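Local structure of adapter protein mecA 1 (Bacillus subtilis, 3JTP) at residues K31-S36 against G80-S85. The protein recruits unfolded, aggregated and regulatory proteins such as ComK to the ClpC protease, its C-terminal domain, the part described here, making the interaction with ClpC. The protein carries 3 engineered substitutions. Numbering follows the deposited sequence.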
loop_
_atom_site.group_PDB
_atom_site.type_symbol
_atom_site.label_atom_id
_atom_site.label_comp_id
_atom_site.label_asym_id
_atom_site.label_seq_id
_atom_site.Cartn_x
_atom_site.Cartn_y
_atom_site.Cartn_z
ATOM N N LYS A 31 -6.041 7.074 -1.937
ATOM C CA LYS A 31 -5.991 5.963 -2.896
ATOM C C LYS A 31 -4.811 4.997 -2.704
ATOM O O LYS A 31 -3.654 5.404 -2.607
ATOM C CB LYS A 31 -6.051 6.478 -4.334
ATOM C CG LYS A 31 -7.196 7.450 -4.578
ATOM C CD LYS A 31 -7.058 8.134 -5.936
ATOM C CE LYS A 31 -7.775 9.486 -5.979
ATOM N NZ LYS A 31 -7.411 10.261 -7.212
ATOM N N THR A 32 -5.132 3.712 -2.643
ATOM C CA THR A 32 -4.123 2.675 -2.581
ATOM C C THR A 32 -4.479 1.600 -3.599
ATOM O O THR A 32 -5.645 1.237 -3.732
ATOM C CB THR A 32 -4.006 2.076 -1.168
ATOM O OG1 THR A 32 -5.307 1.705 -0.684
ATOM C CG2 THR A 32 -3.395 3.085 -0.220
ATOM N N THR A 33 -3.480 1.137 -4.351
ATOM C CA THR A 33 -3.647 -0.017 -5.231
ATOM C C THR A 33 -2.636 -1.090 -4.833
ATOM O O THR A 33 -1.471 -0.796 -4.555
ATOM C CB THR A 33 -3.512 0.375 -6.732
ATOM O OG1 THR A 33 -4.529 1.330 -7.053
ATOM C CG2 THR A 33 -3.659 -0.852 -7.665
ATOM N N LEU A 34 -3.095 -2.334 -4.778
ATOM C CA LEU A 34 -2.252 -3.425 -4.313
ATOM C C LEU A 34 -1.909 -4.398 -5.438
ATOM O O LEU A 34 -2.793 -4.819 -6.183
ATOM C CB LEU A 34 -2.940 -4.157 -3.148
ATOM C CG LEU A 34 -2.176 -5.327 -2.521
ATOM C CD1 LEU A 34 -1.047 -4.850 -1.592
ATOM C CD2 LEU A 34 -3.149 -6.237 -1.766
ATOM N N TYR A 35 -0.623 -4.741 -5.553
ATOM C CA TYR A 35 -0.141 -5.720 -6.522
ATOM C C TYR A 35 0.664 -6.807 -5.798
ATOM O O TYR A 35 1.148 -6.576 -4.687
ATOM C CB TYR A 35 0.802 -5.067 -7.552
ATOM C CG TYR A 35 0.205 -4.002 -8.438
ATOM C CD1 TYR A 35 -0.135 -4.263 -9.767
ATOM C CD2 TYR A 35 0.007 -2.721 -7.956
ATOM C CE1 TYR A 35 -0.675 -3.266 -10.575
ATOM C CE2 TYR A 35 -0.529 -1.731 -8.746
ATOM C CZ TYR A 35 -0.869 -2.001 -10.042
ATOM O OH TYR A 35 -1.407 -0.978 -10.778
ATOM N N SER A 36 0.835 -7.973 -6.426
ATOM C CA SER A 36 1.923 -8.882 -6.031
ATOM C C SER A 36 2.957 -8.938 -7.130
ATOM O O SER A 36 2.649 -8.669 -8.291
ATOM C CB SER A 36 1.445 -10.312 -5.720
ATOM O OG SER A 36 0.606 -10.838 -6.735
ATOM N N GLY A 80 3.135 -7.717 -12.939
ATOM C CA GLY A 80 2.580 -8.009 -11.632
ATOM C C GLY A 80 1.117 -8.409 -11.698
ATOM O O GLY A 80 0.432 -8.171 -12.694
ATOM N N LYS A 81 0.627 -9.025 -10.629
ATOM C CA LYS A 81 -0.791 -9.335 -10.545
ATOM C C LYS A 81 -1.485 -8.190 -9.836
ATOM O O LYS A 81 -1.162 -7.856 -8.692
ATOM C CB LYS A 81 -1.020 -10.652 -9.786
ATOM C CG LYS A 81 -2.478 -10.950 -9.487
ATOM C CD LYS A 81 -3.250 -11.281 -10.751
ATOM C CE LYS A 81 -4.753 -11.309 -10.456
ATOM N NZ LYS A 81 -5.542 -11.868 -11.596
ATOM N N LEU A 82 -2.451 -7.578 -10.496
ATOM C CA LEU A 82 -3.223 -6.538 -9.854
ATOM C C LEU A 82 -4.241 -7.211 -8.945
ATOM O O LEU A 82 -4.986 -8.084 -9.377
ATOM C CB LEU A 82 -3.902 -5.664 -10.901
ATOM C CG LEU A 82 -4.951 -4.671 -10.424
ATOM C CD1 LEU A 82 -4.387 -3.743 -9.377
ATOM C CD2 LEU A 82 -5.480 -3.875 -11.629
ATOM N N ILE A 83 -4.265 -6.818 -7.676
ATOM C CA ILE A 83 -5.096 -7.530 -6.699
ATOM C C ILE A 83 -6.341 -6.716 -6.372
ATOM O O ILE A 83 -7.460 -7.210 -6.525
ATOM C CB ILE A 83 -4.273 -7.928 -5.421
ATOM C CG1 ILE A 83 -3.103 -8.825 -5.824
ATOM C CG2 ILE A 83 -5.155 -8.626 -4.369
ATOM C CD1 ILE A 83 -1.970 -8.878 -4.805
ATOM N N ILE A 84 -6.140 -5.471 -5.938
ATOM C CA ILE A 84 -7.231 -4.511 -5.752
ATOM C C ILE A 84 -6.771 -3.156 -6.292
ATOM O O ILE A 84 -5.612 -2.758 -6.076
ATOM C CB ILE A 84 -7.587 -4.310 -4.252
ATOM C CG1 ILE A 84 -7.718 -5.649 -3.532
ATOM C CG2 ILE A 84 -8.875 -3.472 -4.100
ATOM C CD1 ILE A 84 -9.018 -6.363 -3.822
ATOM N N SER A 85 -7.656 -2.437 -6.984
ATOM C CA SER A 85 -7.300 -1.073 -7.378
ATOM C C SER A 85 -8.035 -0.004 -6.579
ATOM O O SER A 85 -9.191 -0.175 -6.201
ATOM C CB SER A 85 -7.462 -0.830 -8.884
ATOM O OG SER A 85 -8.725 -1.246 -9.362
#
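Leu-82 lays its CD1 methyl over one face of the Tyr-35 ring, a CH-pi contact 4.1 Å from the centroid and displaced toward the rim. With CG anti to the backbone N (chi1 169°), Leu-82 reaches back to the neighbouring strand, where its CD1 also meets Thr-33 CG2, tightly, at 3.4 Å. Helix 73-79 packs on Tyr-35 as well; an alanine in place of Tyr-35 would probably leave the Leu-82 methyl without its ring face and open a gap against that helix. Strand 81-84, outermost in the sheet, runs antiparallel to 31-36 and carries a classic beta bulge, Ile-83 and Ile-84 both facing Leu-34. Leu-34 O accepts from Ile-83 N at 2.9 Å and, in a weak bond, from Ile-84 N at 3.4 Å. Leu-34 N donates to Ile-84 O. Ile-83 sends CG2 to Leu-34 CD2 at 4.1 Å and turns CD1 alongside the backbone to 3.4 Å from Ser-36 N, which itself donates to Lys-81 O in the carbonyl plane. Thr-33 OG1 is hydrogen-bonded to the backbone N of Glu-86, extending the link beyond the strand. Two N-H groups thus grip the Leu-34 carbonyl, one weakly, and the bulge's extra residue keeps its backbone N-H bonded.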